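Local coordinates for protein yesU (Bacillus subtilis, PDB 1OQ1) that is of unknown function but folds as a galectin-like beta sandwich of the concanavalin clan, a fold shared with many carbohydrate-binding proteins, at residues A[10-15]-A[55-60]; A[63-68]-A[215-220]; A[78-83]-A[163-168]. All blocks are in the same frame, centred on the assembly; numbering follows the deposited sequence.

Contact 1 of 3, residues A[10-15]-A[55-60]; sequences CLYRNP and CPETFP
F59 drives the edge of its ring at one face of Y12, a T-shaped pair with centroids 5.3 Å apart and planes at 72°. This is the tight part of the contact: F59 CE2 lies 3.5 Å from Y12 CB, and F59 CZ sits over the rim of the tyrosine ring. With CG anti to the backbone N (chi1 178°), Y12 swings its ring off strand 5-14 toward the loop. C55 SG approaches the far end of that ring obliquely, 3.6 Å from Y12 OH, a cysteine sulfur-aromatic contact. The hydroxyl accepts a bond from its own strand, N14 ND2 to Y12 OH 3.1 Å, nearly straight and in the amide plane; W25 packs on both residues. Toward solvent things slacken. E57 crosses the ring at about a right angle and touches it only through its methylene CG, 3.8 Å from Y12 CE1, while exposed L11 sets its CD1 methyl 3.8 Å from P60 CG. L11 and Y12 both face V217 in a classic beta bulge, consistent with both pointing toward the 55-60 loop. With no hydrogen bond between them, the segments hold by aromatic, sulfur and aliphatic packing; the loop's polar ties, such as K199 to P56 O, lie outside.

Contact 2 of 3, residues A[63-68]-A[215-220]; sequences IIVTWD and FAVHQA
T66 O takes the backbone N-H of A216 at 2.8 Å and 169°, and F215 CA adds a CA-H...O contact to the same oxygen. The bond is returned by T66 N, which donates to A216 O over 2.9 Å. Two residues further along, I64 and H218 repeat the exchange: I64 N reaches H218 O at 2.8 Å, somewhat bent, and H218 N gives the straighter bond to I64 O. Between these hydrogen-bonded pairs lies V65 opposite V217, a non-hydrogen-bonded pair. The ladder joins two antiparallel neighbours of one sheet of the galectin-like sandwich, strands 63-73 and 209-222; the axes of segments 63-68 and 215-220 approach to 4.2 Å. Apolar groups fill the face that carries V65 and V217. V65 points CG1 away from its backbone N (chi1 -176°), which brings it to the edge of the F215 ring, 3.6 Å from F215 CE1, and I200 of strand 199-205 packs on both residues from the other sheet. I63 CB lies 3.8 Å from V217 CG1. On the face with T66 and A216, T66 OG1 rests against A216 CB, H218 leans on E7, C10 and R13 of strand 5-14, and K164 and I166 of strand 161-168 pack on I64. At the I63 end the side chains of I63 and Q219 diverge, and A220 CB comes to 3.5 Å from I63 N and alongside CG1 of I64.

Contact 3 of 3, residues A[78-83]-A[163-168]; sequences CMLFFA and MKLIKD
L165 plants one methyl squarely on the ring of F82, and this CH-pi contact dominates the interface. L165 CD2 stands 3.5 Å from the F82 ring centroid and only 5° off the ring normal, so all six ring carbons lie at nearly the same distance from it. The two side chains come from opposite directions. F82 has CG between its backbone N and carbonyl carbon (chi1 54°), which turns the face of its ring to the leucine; L165, with CG anti to N, extends straight across to meet it.

A second apolar contact uses the same methyl. L80 CD2 comes alongside it, on the same side of the ring and beyond its rim, 3.7 Å from L165 CD2, so this methyl touches both L80 and F82. The other branch of the leucine, L165 CD1, brushes only the outer end of the ring, 4.1 Å from F82 CZ.

The aliphatic part of K167 forms a looser set. Its CD lies at the edge of the F82 ring, near the ring plane, 4.1 Å from CE1, and its CE meets the methyl of A83 at 4.2 Å. Its buried ammonium is well provided for: NZ forms a salt bridge with D61 and hydrogen bonds to the carbonyl oxygens of K169 and L195, which should help the charge to persist there.

No hydrogen bond links the two segments. Their strands belong to different sheets, with axes 10.6 Å apart and an angle of 26° between their directions, the face-to-face packing of a beta sandwich. V172 of strand 171-176 packs on both F82 and L165, W67 of strand 63-73 touches L80, and I200 and F202 of strand 199-205 flank L80 from its own sheet.

In the fold
Contact 3 lies deepest, its centre about 5 Å from the centre of the chain, and packs the two sheets against each other through side chains alone. Contact 2 is also buried but works within one sheet, by backbone hydrogen bonding. Contact 1 is partly open to solvent and adds a loop to that sheet's strand 5-14. The three follow one another across the sheet: N14 N and Y12 O probably bond to F215 O and V217 N, tying contact 1 to contact 2, while V65 N and I63 N probably bond to L165 O and K167 O, tying contact 2 to contact 3. Along the chain, contact 3 is nested within the loop that contact 2 closes, whereas contact 1 precedes both.

Contact 1 of 3, residues A[10-15]-A[55-60]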
loop_
_atom_site.group_PDB
_atom_site.type_symbol
_atom_site.label_atom_id
_atom_site.label_comp_id
_atom_site.label_asym_id
_atom_site.label_seq_id
_atom_site.Cartn_x
_atom_site.Cartn_y
_atom_site.Cartn_z
ATOM N N CYS A 10 -17.419 -9.760 1.092
ATOM C CA CYS A 10 -16.853 -8.453 0.785
ATOM C C CYS A 10 -17.039 -7.569 2.010
ATOM O O CYS A 10 -18.158 -7.398 2.493
ATOM C CB CYS A 10 -17.559 -7.820 -0.417
ATOM S SG CYS A 10 -16.876 -6.205 -0.895
ATOM N N LEU A 11 -15.944 -7.014 2.513
ATOM C CA LEU A 11 -16.001 -6.159 3.690
ATOM C C LEU A 11 -16.038 -4.683 3.335
ATOM O O LEU A 11 -16.575 -3.870 4.091
ATOM C CB LEU A 11 -14.785 -6.413 4.580
ATOM C CG LEU A 11 -14.572 -7.853 5.040
ATOM C CD1 LEU A 11 -13.327 -7.929 5.905
ATOM C CD2 LEU A 11 -15.791 -8.326 5.815
ATOM N N TYR A 12 -15.482 -4.345 2.177
ATOM C CA TYR A 12 -15.396 -2.955 1.751
ATOM C C TYR A 12 -15.070 -2.875 0.267
ATOM O O TYR A 12 -14.294 -3.678 -0.253
ATOM C CB TYR A 12 -14.279 -2.275 2.554
ATOM C CG TYR A 12 -14.001 -0.828 2.224
ATOM C CD1 TYR A 12 -14.721 0.198 2.835
ATOM C CD2 TYR A 12 -12.989 -0.482 1.327
ATOM C CE1 TYR A 12 -14.436 1.538 2.566
ATOM C CE2 TYR A 12 -12.700 0.854 1.048
ATOM C CZ TYR A 12 -13.426 1.855 1.672
ATOM O OH TYR A 12 -13.144 3.176 1.406
ATOM N N ARG A 13 -15.668 -1.907 -0.414
ATOM C CA ARG A 13 -15.404 -1.708 -1.825
ATOM C C ARG A 13 -15.579 -0.229 -2.144
ATOM O O ARG A 13 -16.626 0.361 -1.857
ATOM C CB ARG A 13 -16.353 -2.550 -2.679
ATOM C CG ARG A 13 -16.118 -2.402 -4.176
ATOM C CD ARG A 13 -17.083 -3.257 -4.975
ATOM N NE ARG A 13 -16.724 -4.673 -4.995
ATOM C CZ ARG A 13 -15.720 -5.181 -5.705
ATOM N NH1 ARG A 13 -14.963 -4.390 -6.458
ATOM N NH2 ARG A 13 -15.482 -6.486 -5.680
ATOM N N ASN A 14 -14.541 0.361 -2.723
ATOM C CA ASN A 14 -14.547 1.771 -3.091
ATOM C C ASN A 14 -14.149 1.887 -4.562
ATOM O O ASN A 14 -13.014 1.589 -4.936
ATOM C CB ASN A 14 -13.549 2.538 -2.224
ATOM C CG ASN A 14 -13.687 4.038 -2.364
ATOM O OD1 ASN A 14 -13.964 4.548 -3.448
ATOM N ND2 ASN A 14 -13.485 4.757 -1.265
ATOM N N PRO A 15 -15.089 2.310 -5.420
ATOM C CA PRO A 15 -14.828 2.460 -6.856
ATOM C C PRO A 15 -13.750 3.500 -7.180
ATOM O O PRO A 15 -13.062 3.389 -8.200
ATOM C CB PRO A 15 -16.194 2.871 -7.415
ATOM C CG PRO A 15 -17.160 2.273 -6.444
ATOM C CD PRO A 15 -16.511 2.547 -5.119
ATOM N N CYS A 55 -7.142 5.399 3.957
ATOM C CA CYS A 55 -8.554 5.047 3.949
ATOM C C CYS A 55 -8.854 5.128 5.454
ATOM O O CYS A 55 -8.050 4.686 6.273
ATOM C CB CYS A 55 -8.735 3.617 3.437
ATOM S SG CYS A 55 -10.382 2.915 3.697
ATOM N N PRO A 56 -10.014 5.676 5.843
ATOM C CA PRO A 56 -10.306 5.776 7.279
ATOM C C PRO A 56 -10.743 4.516 8.022
ATOM O O PRO A 56 -10.719 4.485 9.254
ATOM C CB PRO A 56 -11.384 6.852 7.321
ATOM C CG PRO A 56 -12.185 6.534 6.088
ATOM C CD PRO A 56 -11.104 6.257 5.038
ATOM N N GLU A 57 -11.142 3.488 7.281
ATOM C CA GLU A 57 -11.628 2.244 7.879
ATOM C C GLU A 57 -10.574 1.329 8.483
ATOM O O GLU A 57 -9.506 1.129 7.910
ATOM C CB GLU A 57 -12.411 1.443 6.836
ATOM C CG GLU A 57 -13.507 2.232 6.157
ATOM C CD GLU A 57 -14.619 2.601 7.108
ATOM O OE1 GLU A 57 -15.307 3.611 6.854
ATOM O OE2 GLU A 57 -14.810 1.871 8.107
ATOM N N THR A 58 -10.880 0.770 9.648
ATOM C CA THR A 58 -9.971 -0.176 10.278
ATOM C C THR A 58 -10.376 -1.536 9.728
ATOM O O THR A 58 -11.532 -1.950 9.870
ATOM C CB THR A 58 -10.127 -0.215 11.812
ATOM O OG1 THR A 58 -9.727 1.039 12.372
ATOM C CG2 THR A 58 -9.262 -1.325 12.403
ATOM N N PHE A 59 -9.444 -2.223 9.080
ATOM C CA PHE A 59 -9.749 -3.538 8.545
ATOM C C PHE A 59 -9.222 -4.625 9.466
ATOM O O PHE A 59 -8.227 -4.439 10.163
ATOM C CB PHE A 59 -9.153 -3.693 7.143
ATOM C CG PHE A 59 -9.710 -2.717 6.147
ATOM C CD1 PHE A 59 -8.989 -1.589 5.778
ATOM C CD2 PHE A 59 -10.980 -2.910 5.608
ATOM C CE1 PHE A 59 -9.520 -0.660 4.885
ATOM C CE2 PHE A 59 -11.521 -1.989 4.716
ATOM C CZ PHE A 59 -10.787 -0.860 4.354
ATOM N N PRO A 60 -9.903 -5.775 9.500
ATOM C CA PRO A 60 -9.467 -6.876 10.358
ATOM C C PRO A 60 -8.308 -7.639 9.725
ATOM O O PRO A 60 -7.894 -7.350 8.598
ATOM C CB PRO A 60 -10.718 -7.734 10.461
ATOM C CG PRO A 60 -11.293 -7.600 9.073
ATOM C CD PRO A 60 -11.168 -6.108 8.820
#

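Contact 2 of 3, residues A[63-68]-A[215-220]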
loop_
_atom_site.group_PDB
_atom_site.type_symbol
_atom_site.label_atom_id
_atom_site.label_comp_id
_atom_site.label_asym_id
_atom_site.label_seq_id
_atom_site.Cartn_x
_atom_site.Cartn_y
_atom_site.Cartn_z
ATOM N N ILE A 63 -7.453 -10.901 5.438
ATOM C CA ILE A 63 -8.131 -10.244 4.331
ATOM C C ILE A 63 -7.357 -10.326 3.026
ATOM O O ILE A 63 -6.161 -10.606 3.014
ATOM C CB ILE A 63 -8.343 -8.745 4.639
ATOM C CG1 ILE A 63 -6.995 -8.102 4.997
ATOM C CG2 ILE A 63 -9.351 -8.575 5.777
ATOM C CD1 ILE A 63 -7.025 -6.582 5.132
ATOM N N ILE A 64 -8.061 -10.080 1.928
ATOM C CA ILE A 64 -7.457 -10.055 0.605
ATOM C C ILE A 64 -7.785 -8.664 0.068
ATOM O O ILE A 64 -8.954 -8.292 -0.044
ATOM C CB ILE A 64 -8.035 -11.148 -0.309
ATOM C CG1 ILE A 64 -7.678 -12.530 0.257
ATOM C CG2 ILE A 64 -7.474 -10.996 -1.721
ATOM C CD1 ILE A 64 -8.166 -13.693 -0.583
ATOM N N VAL A 65 -6.738 -7.899 -0.231
ATOM C CA VAL A 65 -6.870 -6.525 -0.711
ATOM C C VAL A 65 -6.572 -6.438 -2.200
ATOM O O VAL A 65 -5.527 -6.900 -2.657
ATOM C CB VAL A 65 -5.895 -5.590 0.053
ATOM C CG1 VAL A 65 -6.096 -4.144 -0.385
ATOM C CG2 VAL A 65 -6.107 -5.729 1.554
ATOM N N THR A 66 -7.489 -5.835 -2.948
ATOM C CA THR A 66 -7.324 -5.697 -4.386
ATOM C C THR A 66 -7.589 -4.275 -4.872
ATOM O O THR A 66 -8.355 -3.519 -4.262
ATOM C CB THR A 66 -8.276 -6.649 -5.150
ATOM O OG1 THR A 66 -9.628 -6.415 -4.729
ATOM C CG2 THR A 66 -7.905 -8.105 -4.885
ATOM N N TRP A 67 -6.934 -3.916 -5.969
ATOM C CA TRP A 67 -7.117 -2.609 -6.579
ATOM C C TRP A 67 -6.492 -2.584 -7.969
ATOM O O TRP A 67 -5.612 -3.394 -8.278
ATOM C CB TRP A 67 -6.518 -1.497 -5.691
ATOM C CG TRP A 67 -5.005 -1.411 -5.628
ATOM C CD1 TRP A 67 -4.201 -0.537 -6.312
ATOM C CD2 TRP A 67 -4.131 -2.187 -4.793
ATOM N NE1 TRP A 67 -2.882 -0.717 -5.947
ATOM C CE2 TRP A 67 -2.814 -1.723 -5.017
ATOM C CE3 TRP A 67 -4.335 -3.228 -3.875
ATOM C CZ2 TRP A 67 -1.703 -2.266 -4.353
ATOM C CZ3 TRP A 67 -3.228 -3.769 -3.215
ATOM C CH2 TRP A 67 -1.930 -3.284 -3.460
ATOM N N ASP A 68 -6.993 -1.686 -8.815
ATOM C CA ASP A 68 -6.477 -1.509 -10.169
ATOM C C ASP A 68 -5.460 -0.375 -10.096
ATOM O O ASP A 68 -5.731 0.661 -9.489
ATOM C CB ASP A 68 -7.608 -1.142 -11.127
ATOM C CG ASP A 68 -8.350 -2.360 -11.653
ATOM O OD1 ASP A 68 -8.253 -3.440 -11.039
ATOM O OD2 ASP A 68 -9.040 -2.233 -12.686
ATOM N N PHE A 215 -10.917 -0.256 -5.365
ATOM C CA PHE A 215 -10.200 -0.703 -4.179
ATOM C C PHE A 215 -11.177 -1.527 -3.332
ATOM O O PHE A 215 -12.214 -1.020 -2.899
ATOM C CB PHE A 215 -9.705 0.531 -3.420
ATOM C CG PHE A 215 -9.200 0.254 -2.032
ATOM C CD1 PHE A 215 -8.323 -0.797 -1.784
ATOM C CD2 PHE A 215 -9.567 1.084 -0.978
ATOM C CE1 PHE A 215 -7.818 -1.019 -0.505
ATOM C CE2 PHE A 215 -9.068 0.874 0.308
ATOM C CZ PHE A 215 -8.189 -0.183 0.544
ATOM N N ALA A 216 -10.853 -2.795 -3.101
ATOM C CA ALA A 216 -11.748 -3.654 -2.324
ATOM C C ALA A 216 -11.020 -4.524 -1.313
ATOM O O ALA A 216 -9.841 -4.831 -1.479
ATOM C CB ALA A 216 -12.555 -4.533 -3.268
ATOM N N VAL A 217 -11.744 -4.914 -0.266
ATOM C CA VAL A 217 -11.210 -5.772 0.786
ATOM C C VAL A 217 -12.208 -6.905 1.040
ATOM O O VAL A 217 -13.374 -6.658 1.349
ATOM C CB VAL A 217 -10.998 -4.989 2.113
ATOM C CG1 VAL A 217 -10.384 -5.902 3.168
ATOM C CG2 VAL A 217 -10.103 -3.787 1.876
ATOM N N HIS A 218 -11.748 -8.142 0.893
ATOM C CA HIS A 218 -12.587 -9.316 1.122
ATOM C C HIS A 218 -11.979 -10.157 2.239
ATOM O O HIS A 218 -10.793 -10.032 2.548
ATOM C CB HIS A 218 -12.667 -10.183 -0.143
ATOM C CG HIS A 218 -13.452 -9.570 -1.263
ATOM N ND1 HIS A 218 -14.747 -9.945 -1.559
ATOM C CD2 HIS A 218 -13.119 -8.622 -2.169
ATOM C CE1 HIS A 218 -15.174 -9.255 -2.602
ATOM N NE2 HIS A 218 -14.207 -8.446 -2.991
ATOM N N GLN A 219 -12.796 -11.013 2.843
ATOM C CA GLN A 219 -12.317 -11.904 3.894
ATOM C C GLN A 219 -11.391 -12.907 3.213
ATOM O O GLN A 219 -11.665 -13.336 2.092
ATOM C CB GLN A 219 -13.487 -12.665 4.522
ATOM C CG GLN A 219 -14.314 -11.887 5.524
ATOM C CD GLN A 219 -13.608 -11.732 6.855
ATOM O OE1 GLN A 219 -13.046 -12.692 7.386
ATOM N NE2 GLN A 219 -13.641 -10.526 7.410
ATOM N N ALA A 220 -10.296 -13.272 3.870
ATOM C CA ALA A 220 -9.374 -14.247 3.292
ATOM C C ALA A 220 -9.795 -15.641 3.743
ATOM O O ALA A 220 -9.907 -15.902 4.940
ATOM C CB ALA A 220 -7.942 -13.963 3.741
#

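Contact 3 of 3, residues A[78-83]-A[163-168]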
loop_
_atom_site.group_PDB
_atom_site.type_symbol
_atom_site.label_atom_id
_atom_site.label_comp_id
_atom_site.label_asym_id
_atom_site.label_seq_id
_atom_site.Cartn_x
_atom_site.Cartn_y
_atom_site.Cartn_z
ATOM N N CYS A 78 5.623 3.872 -5.585
ATOM C CA CYS A 78 4.346 3.635 -4.933
ATOM C C CYS A 78 4.542 2.655 -3.784
ATOM O O CYS A 78 5.481 1.856 -3.789
ATOM C CB CYS A 78 3.327 3.101 -5.935
ATOM S SG CYS A 78 2.901 4.321 -7.210
HETATM N N MSE A 79 3.653 2.717 -2.799
HETATM C CA MSE A 79 3.769 1.857 -1.630
HETATM C C MSE A 79 2.432 1.725 -0.909
HETATM O O MSE A 79 1.729 2.709 -0.707
HETATM C CB MSE A 79 4.815 2.451 -0.676
HETATM C CG MSE A 79 5.097 1.636 0.572
HETATM SE SE MSE A 79 6.242 2.590 1.826
HETATM C CE MSE A 79 7.812 2.803 0.713
ATOM N N LEU A 80 2.079 0.504 -0.529
ATOM C CA LEU A 80 0.834 0.294 0.192
ATOM C C LEU A 80 1.133 -0.009 1.651
ATOM O O LEU A 80 1.964 -0.864 1.950
ATOM C CB LEU A 80 0.044 -0.882 -0.393
ATOM C CG LEU A 80 -1.378 -0.961 0.177
ATOM C CD1 LEU A 80 -2.288 -0.066 -0.648
ATOM C CD2 LEU A 80 -1.892 -2.385 0.152
ATOM N N PHE A 81 0.473 0.713 2.548
ATOM C CA PHE A 81 0.615 0.489 3.981
ATOM C C PHE A 81 -0.615 -0.328 4.387
ATOM O O PHE A 81 -1.711 -0.091 3.877
ATOM C CB PHE A 81 0.589 1.820 4.748
ATOM C CG PHE A 81 1.923 2.515 4.827
ATOM C CD1 PHE A 81 2.789 2.264 5.889
ATOM C CD2 PHE A 81 2.313 3.421 3.844
ATOM C CE1 PHE A 81 4.027 2.911 5.971
ATOM C CE2 PHE A 81 3.546 4.070 3.917
ATOM C CZ PHE A 81 4.403 3.814 4.984
ATOM N N PHE A 82 -0.434 -1.303 5.272
ATOM C CA PHE A 82 -1.565 -2.093 5.769
ATOM C C PHE A 82 -1.314 -2.573 7.205
ATOM O O PHE A 82 -0.178 -2.573 7.666
ATOM C CB PHE A 82 -1.908 -3.259 4.813
ATOM C CG PHE A 82 -0.755 -4.166 4.470
ATOM C CD1 PHE A 82 -0.734 -5.482 4.929
ATOM C CD2 PHE A 82 0.261 -3.742 3.616
ATOM C CE1 PHE A 82 0.273 -6.367 4.538
ATOM C CE2 PHE A 82 1.278 -4.619 3.216
ATOM C CZ PHE A 82 1.281 -5.933 3.676
ATOM N N ALA A 83 -2.374 -2.962 7.912
ATOM C CA ALA A 83 -2.254 -3.396 9.311
ATOM C C ALA A 83 -1.579 -2.279 10.116
ATOM O O ALA A 83 -0.769 -2.534 11.014
ATOM C CB ALA A 83 -1.431 -4.691 9.409
HETATM N N MSE A 163 -3.814 -5.717 -8.897
HETATM C CA MSE A 163 -2.994 -5.933 -7.705
HETATM C C MSE A 163 -3.783 -6.706 -6.652
HETATM O O MSE A 163 -4.949 -6.409 -6.416
HETATM C CB MSE A 163 -2.577 -4.579 -7.137
HETATM C CG MSE A 163 -2.333 -3.531 -8.208
HETATM SE SE MSE A 163 -0.772 -3.868 -9.296
HETATM C CE MSE A 163 -1.380 -5.195 -10.525
ATOM N N LYS A 164 -3.146 -7.688 -6.018
ATOM C CA LYS A 164 -3.818 -8.488 -4.993
ATOM C C LYS A 164 -2.864 -8.807 -3.852
ATOM O O LYS A 164 -1.771 -9.323 -4.067
ATOM C CB LYS A 164 -4.362 -9.794 -5.590
ATOM C CG LYS A 164 -5.116 -10.654 -4.570
ATOM C CD LYS A 164 -5.707 -11.923 -5.182
ATOM C CE LYS A 164 -6.867 -11.614 -6.116
ATOM N NZ LYS A 164 -7.498 -12.858 -6.658
ATOM N N LEU A 165 -3.301 -8.494 -2.639
ATOM C CA LEU A 165 -2.508 -8.699 -1.439
ATOM C C LEU A 165 -3.259 -9.532 -0.405
ATOM O O LEU A 165 -4.412 -9.239 -0.098
ATOM C CB LEU A 165 -2.170 -7.336 -0.827
ATOM C CG LEU A 165 -1.360 -7.336 0.470
ATOM C CD1 LEU A 165 0.082 -7.699 0.159
ATOM C CD2 LEU A 165 -1.426 -5.962 1.118
ATOM N N ILE A 166 -2.609 -10.565 0.126
ATOM C CA ILE A 166 -3.215 -11.404 1.157
ATOM C C ILE A 166 -2.515 -11.132 2.487
ATOM O O ILE A 166 -1.287 -11.107 2.549
ATOM C CB ILE A 166 -3.060 -12.918 0.855
ATOM C CG1 ILE A 166 -3.764 -13.272 -0.457
ATOM C CG2 ILE A 166 -3.650 -13.746 2.007
ATOM C CD1 ILE A 166 -3.515 -14.700 -0.896
ATOM N N LYS A 167 -3.305 -10.926 3.539
ATOM C CA LYS A 167 -2.787 -10.681 4.886
ATOM C C LYS A 167 -3.571 -11.574 5.840
ATOM O O LYS A 167 -4.771 -11.381 6.045
ATOM C CB LYS A 167 -2.970 -9.210 5.272
ATOM C CG LYS A 167 -2.716 -8.904 6.747
ATOM C CD LYS A 167 -1.266 -9.142 7.124
ATOM C CE LYS A 167 -1.016 -8.801 8.588
ATOM N NZ LYS A 167 -1.759 -9.699 9.516
ATOM N N ASP A 168 -2.889 -12.553 6.423
ATOM C CA ASP A 168 -3.543 -13.490 7.327
ATOM C C ASP A 168 -2.564 -13.844 8.433
ATOM O O ASP A 168 -1.744 -14.759 8.294
ATOM C CB ASP A 168 -3.964 -14.736 6.540
ATOM C CG ASP A 168 -4.727 -15.731 7.386
ATOM O OD1 ASP A 168 -5.184 -15.353 8.484
ATOM O OD2 ASP A 168 -4.881 -16.890 6.943
#